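Local coordinates for vacuolar protein sorting-associated protein 53 (Saccharomyces cerevisiae, PDB 3NS4) that serves, as a subunit of the GARP tethering complex, in retrograde transport from endosomes to the late Golgi, and is represented here by its helical C-terminal domain, at residues T143-A157 and D193-F207. The protein carries 2 engineered substitutions. Sequence-based numbering, arbitrary orientation.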
ATOM      1  N   THR A 143       0.894  10.094  -0.230  1.00 38.77           N
ATOM      2  CA  THR A 143      -0.418   9.543  -0.623  1.00 37.30           C
ATOM      3  C   THR A 143      -1.196  10.549  -1.452  1.00 41.29           C
ATOM      4  O   THR A 143      -2.401  10.384  -1.666  1.00 39.65           O
ATOM      5  CB  THR A 143      -1.258   9.230   0.598  1.00 36.53           C
ATOM      6  OG1 THR A 143      -1.402  10.427   1.371  1.00 37.47           O
ATOM      7  CG2 THR A 143      -0.589   8.191   1.436  1.00 35.24           C
ATOM      8  N   ASN A 144      -0.499  11.597  -1.895  1.00 43.37           N
ATOM      9  CA  ASN A 144      -1.127  12.705  -2.611  1.00 52.44           C
ATOM     10  C   ASN A 144      -2.321  13.290  -1.852  1.00 52.43           C
ATOM     11  O   ASN A 144      -3.413  13.389  -2.395  1.00 57.36           O
ATOM     12  CB  ASN A 144      -1.475  12.320  -4.060  1.00 54.97           C
ATOM     13  CG  ASN A 144      -0.221  11.959  -4.881  1.00 67.42           C
ATOM     14  OD1 ASN A 144       0.584  12.825  -5.256  1.00 77.31           O
ATOM     15  ND2 ASN A 144      -0.053  10.673  -5.147  1.00 72.22           N
ATOM     16  N   ASN A 145      -2.086  13.652  -0.591  1.00 50.04           N
ATOM     17  CA  ASN A 145      -3.092  14.260   0.275  1.00 55.46           C
ATOM     18  C   ASN A 145      -4.355  13.485   0.487  1.00 54.88           C
ATOM     19  O   ASN A 145      -5.434  14.058   0.579  1.00 57.56           O
ATOM     20  CB  ASN A 145      -3.494  15.633  -0.239  1.00 62.02           C
ATOM     21  CG  ASN A 145      -2.460  16.669   0.039  1.00 75.89           C
ATOM     22  OD1 ASN A 145      -1.259  16.424  -0.099  1.00 94.60           O
ATOM     23  ND2 ASN A 145      -2.912  17.848   0.435  1.00 92.55           N
ATOM     24  N   ASN A 146      -4.225  12.180   0.572  1.00 53.58           N
ATOM     25  CA  ASN A 146      -5.376  11.320   0.785  1.00 54.20           C
ATOM     26  C   ASN A 146      -6.107  11.615   2.124  1.00 51.32           C
ATOM     27  O   ASN A 146      -5.561  11.388   3.208  1.00 51.28           O
ATOM     28  CB  ASN A 146      -4.906   9.867   0.704  1.00 54.94           C
ATOM     29  CG  ASN A 146      -6.019   8.916   0.438  1.00 48.41           C
ATOM     30  OD1 ASN A 146      -7.162   9.158   0.807  1.00 50.92           O
ATOM     31  ND2 ASN A 146      -5.692   7.808  -0.215  1.00 58.65           N
ATOM     32  N   PRO A 147      -7.354  12.100   2.040  1.00 50.68           N
ATOM     33  CA  PRO A 147      -8.131  12.508   3.229  1.00 49.29           C
ATOM     34  C   PRO A 147      -8.762  11.352   3.963  1.00 46.48           C
ATOM     35  O   PRO A 147      -9.355  11.515   5.010  1.00 47.13           O
ATOM     36  CB  PRO A 147      -9.244  13.398   2.642  1.00 48.49           C
ATOM     37  CG  PRO A 147      -8.950  13.513   1.151  1.00 51.16           C
ATOM     38  CD  PRO A 147      -8.119  12.317   0.797  1.00 51.86           C
ATOM     39  N   ASP A 148      -8.630  10.166   3.419  1.00 47.47           N
ATOM     40  CA  ASP A 148      -9.257   9.038   4.045  1.00 46.32           C
ATOM     41  C   ASP A 148      -8.543   8.618   5.332  1.00 47.41           C
ATOM     42  O   ASP A 148      -7.294   8.315   5.366  1.00 46.94           O
ATOM     43  CB  ASP A 148      -9.362   7.906   3.048  1.00 45.31           C
ATOM     44  CG  ASP A 148     -10.247   6.830   3.526  1.00 52.32           C
ATOM     45  OD1 ASP A 148      -9.791   6.042   4.403  1.00 55.37           O
ATOM     46  OD2 ASP A 148     -11.392   6.781   3.006  1.00 53.07           O
ATOM     47  N   SER A 149      -9.368   8.615   6.378  1.00 45.17           N
ATOM     48  CA  SER A 149      -8.960   8.257   7.720  1.00 43.57           C
ATOM     49  C   SER A 149      -8.775   6.766   7.930  1.00 42.45           C
ATOM     50  O   SER A 149      -7.907   6.374   8.721  1.00 44.16           O
ATOM     51  CB  SER A 149      -9.952   8.794   8.733  1.00 45.27           C
ATOM     52  OG  SER A 149     -11.209   8.214   8.495  1.00 54.38           O
ATOM     53  N   ALA A 150      -9.575   5.926   7.271  1.00 43.00           N
ATOM     54  CA  ALA A 150      -9.359   4.484   7.420  1.00 42.31           C
ATOM     55  C   ALA A 150      -7.979   4.081   6.828  1.00 42.30           C
ATOM     56  O   ALA A 150      -7.214   3.327   7.455  1.00 45.06           O
ATOM     57  CB  ALA A 150     -10.466   3.699   6.779  1.00 43.54           C
ATOM     58  N   VAL A 151      -7.653   4.613   5.647  1.00 39.78           N
ATOM     59  CA  VAL A 151      -6.380   4.331   5.007  1.00 38.15           C
ATOM     60  C   VAL A 151      -5.266   4.805   5.937  1.00 37.33           C
ATOM     61  O   VAL A 151      -4.294   4.083   6.251  1.00 36.71           O
ATOM     62  CB  VAL A 151      -6.305   5.045   3.637  1.00 38.19           C
ATOM     63  CG1 VAL A 151      -4.893   5.123   3.104  1.00 36.76           C
ATOM     64  CG2 VAL A 151      -7.192   4.353   2.630  1.00 38.98           C
ATOM     65  N   TRP A 152      -5.439   6.013   6.430  1.00 38.03           N
ATOM     66  CA  TRP A 152      -4.441   6.571   7.296  1.00 39.43           C
ATOM     67  C   TRP A 152      -4.141   5.660   8.468  1.00 40.51           C
ATOM     68  O   TRP A 152      -2.985   5.480   8.876  1.00 40.63           O
ATOM     69  CB  TRP A 152      -4.960   7.881   7.799  1.00 39.92           C
ATOM     70  CG  TRP A 152      -3.995   8.585   8.599  1.00 39.54           C
ATOM     71  CD1 TRP A 152      -3.002   9.406   8.161  1.00 38.30           C
ATOM     72  CD2 TRP A 152      -3.933   8.579  10.018  1.00 40.22           C
ATOM     73  NE1 TRP A 152      -2.308   9.927   9.247  1.00 40.32           N
ATOM     74  CE2 TRP A 152      -2.864   9.433  10.398  1.00 39.16           C
ATOM     75  CE3 TRP A 152      -4.683   7.935  11.016  1.00 39.99           C
ATOM     76  CZ2 TRP A 152      -2.512   9.646  11.728  1.00 39.82           C
ATOM     77  CZ3 TRP A 152      -4.347   8.158  12.348  1.00 40.63           C
ATOM     78  CH2 TRP A 152      -3.262   9.007  12.689  1.00 44.84           C
ATOM     79  N   SER A 153      -5.199   5.045   8.961  1.00 39.29           N
ATOM     80  CA  SER A 153      -5.121   4.240  10.140  1.00 40.89           C
ATOM     81  C   SER A 153      -4.503   2.920   9.894  1.00 38.52           C
ATOM     82  O   SER A 153      -3.759   2.399  10.740  1.00 38.91           O
ATOM     83  CB  SER A 153      -6.523   4.037  10.653  1.00 46.43           C
ATOM     84  OG  SER A 153      -7.103   5.307  10.893  1.00 59.17           O
ATOM     85  N   PHE A 154      -4.828   2.354   8.746  1.00 37.51           N
ATOM     86  CA  PHE A 154      -4.296   1.058   8.411  1.00 36.91           C
ATOM     87  C   PHE A 154      -2.804   1.256   8.229  1.00 35.71           C
ATOM     88  O   PHE A 154      -1.993   0.528   8.822  1.00 35.58           O
ATOM     89  CB  PHE A 154      -4.984   0.511   7.182  1.00 37.00           C
ATOM     90  CG  PHE A 154      -4.813  -0.954   7.015  1.00 40.29           C
ATOM     91  CD1 PHE A 154      -4.383  -1.741   8.093  1.00 37.95           C
ATOM     92  CD2 PHE A 154      -5.191  -1.589   5.817  1.00 37.04           C
ATOM     93  CE1 PHE A 154      -4.230  -3.147   7.958  1.00 45.01           C
ATOM     94  CE2 PHE A 154      -5.050  -3.001   5.686  1.00 38.86           C
ATOM     95  CZ  PHE A 154      -4.564  -3.778   6.753  1.00 37.59           C
ATOM     96  N   VAL A 155      -2.434   2.299   7.488  1.00 35.13           N
ATOM     97  CA  VAL A 155      -1.025   2.589   7.327  1.00 34.27           C
ATOM     98  C   VAL A 155      -0.331   2.663   8.685  1.00 34.63           C
ATOM     99  O   VAL A 155       0.621   1.923   8.929  1.00 34.40           O
ATOM    100  CB  VAL A 155      -0.822   3.863   6.574  1.00 34.07           C
ATOM    101  CG1 VAL A 155       0.630   4.238   6.557  1.00 33.54           C
ATOM    102  CG2 VAL A 155      -1.325   3.679   5.169  1.00 33.87           C
ATOM    103  N   LEU A 156      -0.825   3.518   9.577  1.00 35.43           N
ATOM    104  CA  LEU A 156      -0.198   3.668  10.895  1.00 36.04           C
ATOM    105  C   LEU A 156      -0.078   2.340  11.676  1.00 36.52           C
ATOM    106  O   LEU A 156       0.948   2.042  12.311  1.00 36.76           O
ATOM    107  CB  LEU A 156      -0.963   4.708  11.726  1.00 38.60           C
ATOM    108  CG  LEU A 156      -0.311   5.119  13.052  1.00 38.20           C
ATOM    109  CD1 LEU A 156       1.080   5.728  12.803  1.00 37.51           C
ATOM    110  CD2 LEU A 156      -1.215   6.094  13.780  1.00 39.13           C
ATOM    111  N   ALA A 157      -1.142   1.548  11.635  1.00 36.94           N
ATOM    112  CA  ALA A 157      -1.104   0.274  12.291  1.00 37.64           C
ATOM    113  C   ALA A 157      -0.015  -0.559  11.620  1.00 36.85           C
ATOM    114  O   ALA A 157       0.796  -1.172  12.291  1.00 37.39           O
ATOM    115  CB  ALA A 157      -2.450  -0.399  12.197  1.00 38.39           C
ATOM    116  N   ASP A 193     -10.118   7.447  -2.695  1.00 60.61           N
ATOM    117  CA  ASP A 193      -8.787   6.932  -3.052  1.00 56.79           C
ATOM    118  C   ASP A 193      -8.319   6.022  -1.923  1.00 51.02           C
ATOM    119  O   ASP A 193      -8.202   6.464  -0.787  1.00 50.96           O
ATOM    120  CB  ASP A 193      -7.799   8.089  -3.260  1.00 57.43           C
ATOM    121  CG  ASP A 193      -6.407   7.629  -3.714  1.00 67.68           C
ATOM    122  OD1 ASP A 193      -5.511   8.504  -3.729  1.00 73.52           O
ATOM    123  OD2 ASP A 193      -6.189   6.430  -4.053  1.00 75.86           O
ATOM    124  N   LEU A 194      -8.075   4.754  -2.241  1.00 45.93           N
ATOM    125  CA  LEU A 194      -7.649   3.761  -1.261  1.00 42.43           C
ATOM    126  C   LEU A 194      -6.143   3.570  -1.214  1.00 40.63           C
ATOM    127  O   LEU A 194      -5.660   2.629  -0.574  1.00 38.66           O
ATOM    128  CB  LEU A 194      -8.258   2.409  -1.595  1.00 43.58           C
ATOM    129  CG  LEU A 194      -9.769   2.234  -1.698  1.00 48.88           C
ATOM    130  CD1 LEU A 194     -10.047   0.841  -2.210  1.00 58.21           C
ATOM    131  CD2 LEU A 194     -10.467   2.435  -0.378  1.00 47.60           C
ATOM    132  N   PHE A 195      -5.401   4.410  -1.934  1.00 39.58           N
ATOM    133  CA  PHE A 195      -3.956   4.307  -1.922  1.00 36.94           C
ATOM    134  C   PHE A 195      -3.551   2.896  -2.339  1.00 36.50           C
ATOM    135  O   PHE A 195      -4.210   2.291  -3.165  1.00 37.28           O
ATOM    136  CB  PHE A 195      -3.485   4.625  -0.509  1.00 35.68           C
ATOM    137  CG  PHE A 195      -1.999   4.683  -0.347  1.00 35.00           C
ATOM    138  CD1 PHE A 195      -1.200   5.379  -1.256  1.00 46.24           C
ATOM    139  CD2 PHE A 195      -1.400   4.126   0.768  1.00 35.03           C
ATOM    140  CE1 PHE A 195       0.202   5.470  -1.084  1.00 36.69           C
ATOM    141  CE2 PHE A 195      -0.011   4.212   0.962  1.00 36.86           C
ATOM    142  CZ  PHE A 195       0.793   4.883   0.031  1.00 38.39           C
ATOM    143  N   ILE A 196      -2.511   2.358  -1.716  1.00 34.86           N
ATOM    144  CA  ILE A 196      -2.001   1.030  -2.020  1.00 33.87           C
ATOM    145  C   ILE A 196      -3.045  -0.093  -1.813  1.00 34.56           C
ATOM    146  O   ILE A 196      -2.890  -1.198  -2.320  1.00 34.56           O
ATOM    147  CB  ILE A 196      -0.761   0.757  -1.137  1.00 32.81           C
ATOM    148  CG1 ILE A 196       0.122  -0.314  -1.749  1.00 32.35           C
ATOM    149  CG2 ILE A 196      -1.165   0.368   0.295  1.00 32.88           C
ATOM    150  CD1 ILE A 196       0.752   0.047  -3.065  1.00 36.62           C
ATOM    151  N   PHE A 197      -4.108   0.190  -1.068  1.00 35.36           N
ATOM    152  CA  PHE A 197      -5.094  -0.830  -0.775  1.00 36.30           C
ATOM    153  C   PHE A 197      -6.009  -1.044  -1.950  1.00 37.58           C
ATOM    154  O   PHE A 197      -6.933  -1.849  -1.903  1.00 38.74           O
ATOM    155  CB  PHE A 197      -5.827  -0.470   0.495  1.00 36.89           C
ATOM    156  CG  PHE A 197      -4.897  -0.177   1.629  1.00 35.85           C
ATOM    157  CD1 PHE A 197      -4.131  -1.195   2.207  1.00 35.24           C
ATOM    158  CD2 PHE A 197      -4.759   1.117   2.124  1.00 36.66           C
ATOM    159  CE1 PHE A 197      -3.247  -0.925   3.260  1.00 34.58           C
ATOM    160  CE2 PHE A 197      -3.882   1.399   3.210  1.00 35.02           C
ATOM    161  CZ  PHE A 197      -3.122   0.368   3.759  1.00 34.46           C
ATOM    162  N   LYS A 198      -5.734  -0.295  -3.010  1.00 39.17           N
ATOM    163  CA  LYS A 198      -6.417  -0.453  -4.277  1.00 42.46           C
ATOM    164  C   LYS A 198      -6.232  -1.948  -4.639  1.00 42.71           C
ATOM    165  O   LYS A 198      -7.066  -2.582  -5.297  1.00 45.32           O
ATOM    166  CB  LYS A 198      -5.750   0.458  -5.354  1.00 38.76           C
ATOM    167  CG  LYS A 198      -6.120  -0.001  -6.705  1.00 59.83           C
ATOM    168  CD  LYS A 198      -5.720   0.832  -7.885  1.00 85.77           C
ATOM    169  CE  LYS A 198      -6.361   0.114  -9.124  1.00 96.45           C
ATOM    170  NZ  LYS A 198      -6.867   1.038 -10.191  1.00106.37           N
ATOM    171  N   TRP A 199      -5.130  -2.495  -4.143  1.00 40.00           N
ATOM    172  CA  TRP A 199      -4.675  -3.823  -4.497  1.00 40.78           C
ATOM    173  C   TRP A 199      -5.118  -4.945  -3.578  1.00 46.45           C
ATOM    174  O   TRP A 199      -4.866  -6.123  -3.897  1.00 50.43           O
ATOM    175  CB  TRP A 199      -3.147  -3.817  -4.597  1.00 38.44           C
ATOM    176  CG  TRP A 199      -2.621  -2.804  -5.557  1.00 35.61           C
ATOM    177  CD1 TRP A 199      -2.034  -1.600  -5.259  1.00 37.05           C
ATOM    178  CD2 TRP A 199      -2.655  -2.886  -6.980  1.00 38.34           C
ATOM    179  NE1 TRP A 199      -1.679  -0.929  -6.419  1.00 35.20           N
ATOM    180  CE2 TRP A 199      -2.050  -1.696  -7.489  1.00 41.99           C
ATOM    181  CE3 TRP A 199      -3.126  -3.851  -7.886  1.00 40.59           C
ATOM    182  CZ2 TRP A 199      -1.908  -1.452  -8.870  1.00 48.60           C
ATOM    183  CZ3 TRP A 199      -2.983  -3.613  -9.263  1.00 46.31           C
ATOM    184  CH2 TRP A 199      -2.382  -2.421  -9.741  1.00 51.79           C
ATOM    185  N   ASP A 200      -5.682  -4.599  -2.416  1.00 47.86           N
ATOM    186  CA  ASP A 200      -6.301  -5.600  -1.532  1.00 48.35           C
ATOM    187  C   ASP A 200      -7.356  -4.911  -0.684  1.00 47.17           C
ATOM    188  O   ASP A 200      -7.179  -4.685   0.501  1.00 45.68           O
ATOM    189  CB  ASP A 200      -5.311  -6.423  -0.690  1.00 48.07           C
ATOM    190  CG  ASP A 200      -5.913  -7.774  -0.228  1.00 59.65           C
ATOM    191  OD1 ASP A 200      -7.161  -7.889  -0.162  1.00 74.45           O
ATOM    192  OD2 ASP A 200      -5.154  -8.732   0.063  1.00 59.70           O
ATOM    193  N   LYS A 201      -8.461  -4.582  -1.340  1.00 48.02           N
ATOM    194  CA  LYS A 201      -9.586  -3.911  -0.712  1.00 48.35           C
ATOM    195  C   LYS A 201     -10.086  -4.660   0.515  1.00 48.15           C
ATOM    196  O   LYS A 201     -10.376  -4.041   1.562  1.00 47.17           O
ATOM    197  CB  LYS A 201     -10.708  -3.724  -1.734  1.00 50.87           C
ATOM    198  CG  LYS A 201     -10.304  -2.797  -2.858  1.00 55.87           C
ATOM    199  CD  LYS A 201     -11.262  -2.782  -4.035  1.00 63.07           C
ATOM    200  CE  LYS A 201     -10.701  -1.819  -5.083  1.00 74.94           C
ATOM    201  NZ  LYS A 201     -11.242  -2.038  -6.435  1.00 85.01           N
ATOM    202  N   VAL A 202     -10.156  -5.984   0.394  1.00 45.90           N
ATOM    203  CA  VAL A 202     -10.639  -6.827   1.487  1.00 48.28           C
ATOM    204  C   VAL A 202      -9.871  -6.643   2.813  1.00 49.08           C
ATOM    205  O   VAL A 202     -10.489  -6.443   3.882  1.00 50.68           O
ATOM    206  CB  VAL A 202     -10.584  -8.294   1.122  1.00 49.19           C
ATOM    207  CG1 VAL A 202     -11.353  -9.092   2.152  1.00 48.19           C
ATOM    208  CG2 VAL A 202     -11.146  -8.491  -0.262  1.00 52.05           C
ATOM    209  N   LEU A 203      -8.538  -6.717   2.761  1.00 46.11           N
ATOM    210  CA  LEU A 203      -7.750  -6.573   3.995  1.00 42.20           C
ATOM    211  C   LEU A 203      -8.038  -5.264   4.689  1.00 42.39           C
ATOM    212  O   LEU A 203      -8.161  -5.240   5.913  1.00 44.76           O
ATOM    213  CB  LEU A 203      -6.257  -6.768   3.765  1.00 39.82           C
ATOM    214  CG  LEU A 203      -5.857  -8.209   3.410  1.00 40.31           C
ATOM    215  CD1 LEU A 203      -4.408  -8.277   3.032  1.00 38.82           C
ATOM    216  CD2 LEU A 203      -6.154  -9.177   4.554  1.00 41.78           C
ATOM    217  N   LEU A 204      -8.176  -4.187   3.908  1.00 41.35           N
ATOM    218  CA  LEU A 204      -8.521  -2.878   4.459  1.00 41.09           C
ATOM    219  C   LEU A 204      -9.916  -2.945   5.102  1.00 44.57           C
ATOM    220  O   LEU A 204     -10.107  -2.479   6.243  1.00 45.01           O
ATOM    221  CB  LEU A 204      -8.485  -1.817   3.374  1.00 40.92           C
ATOM    222  CG  LEU A 204      -9.084  -0.457   3.743  1.00 41.73           C
ATOM    223  CD1 LEU A 204      -8.186   0.334   4.689  1.00 41.77           C
ATOM    224  CD2 LEU A 204      -9.381   0.350   2.492  1.00 41.34           C
ATOM    225  N   GLY A 205     -10.876  -3.526   4.373  1.00 44.39           N
ATOM    226  CA  GLY A 205     -12.224  -3.731   4.889  1.00 46.75           C
ATOM    227  C   GLY A 205     -12.180  -4.468   6.227  1.00 51.95           C
ATOM    228  O   GLY A 205     -12.705  -3.954   7.226  1.00 54.72           O
ATOM    229  N   GLN A 206     -11.561  -5.658   6.280  1.00 50.32           N
ATOM    230  CA  GLN A 206     -11.431  -6.365   7.568  1.00 50.45           C
ATOM    231  C   GLN A 206     -10.817  -5.463   8.632  1.00 49.28           C
ATOM    232  O   GLN A 206     -11.347  -5.364   9.728  1.00 51.66           O
ATOM    233  CB  GLN A 206     -10.587  -7.612   7.459  1.00 49.68           C
ATOM    234  CG  GLN A 206     -11.219  -8.763   6.715  1.00 58.29           C
ATOM    235  CD  GLN A 206     -10.232  -9.924   6.545  1.00 74.99           C
ATOM    236  OE1 GLN A 206      -9.097  -9.904   7.068  1.00 76.12           O
ATOM    237  NE2 GLN A 206     -10.649 -10.928   5.798  1.00 73.60           N
ATOM    238  N   PHE A 207      -9.709  -4.800   8.312  1.00 46.01           N
ATOM    239  CA  PHE A 207      -9.108  -3.882   9.262  1.00 45.29           C
ATOM    240  C   PHE A 207     -10.130  -2.914   9.837  1.00 47.80           C
ATOM    241  O   PHE A 207     -10.202  -2.737  11.062  1.00 46.93           O
ATOM    242  CB  PHE A 207      -7.975  -3.076   8.647  1.00 41.74           C
ATOM    243  CG  PHE A 207      -7.385  -2.101   9.598  1.00 41.22           C
ATOM    244  CD1 PHE A 207      -6.637  -2.537  10.675  1.00 46.74           C
ATOM    245  CD2 PHE A 207      -7.586  -0.748   9.444  1.00 44.92           C
ATOM    246  CE1 PHE A 207      -6.088  -1.635  11.588  1.00 42.72           C
ATOM    247  CE2 PHE A 207      -7.029   0.172  10.355  1.00 46.85           C
ATOM    248  CZ  PHE A 207      -6.281  -0.281  11.423  1.00 42.06           C
TER
HETATM  249  O   HOH W   1      -5.678  11.357  -2.538  1.00  2.00           O
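Thr143 lays its CG2 methyl over the centre of the Phe195 ring, a CH-pi contact 3.8 Å from the centroid, while its hydroxyl turns back to Tyr139 O of the preceding helix. A water bridges Asn144 O and Asp193 OD1. Asn146 makes the direct polar link: ND2 gives a hydrogen bond to Asp193 O (2.9 Å), which lies in the plane of the Asn146 amide, whereas ND2 stands above the plane of the Asp193 carbonyl. Asn146 OD1 accepts from Asp148 N in an Asx turn, and together the two bonds hold the amide's rotation; in segment 193-207 Asp193 OD2 accepts from Phe195 N, a second Asx turn. Asp148 N-caps helix 149-159 through OD1 to Val151 N and forms a salt bridge with Arg192. In this all-helical C-terminal domain of Vps53, helix segments 149-157 and 201-207 cross at 90°, their axes 10.3 Å apart at closest approach. Val151 divides its methyls, CG1 meeting Phe195 CB and the edge of the Phe197 ring, CG2 lying against Leu194 O. Phe154 meets two rings: Phe207 stacks offset over one face (centroids 4.4 Å, planes 15° apart), whereas Phe197 is nearly parallel but slid until the rings barely overlap. Ile44 of helix 20-47 touches both Phe154 and Phe197. Val155 CG2 meets the Phe197 edge. Ala157, with Ala150, Ser153 and Phe154, completes the hole that receives Phe207 as a knob.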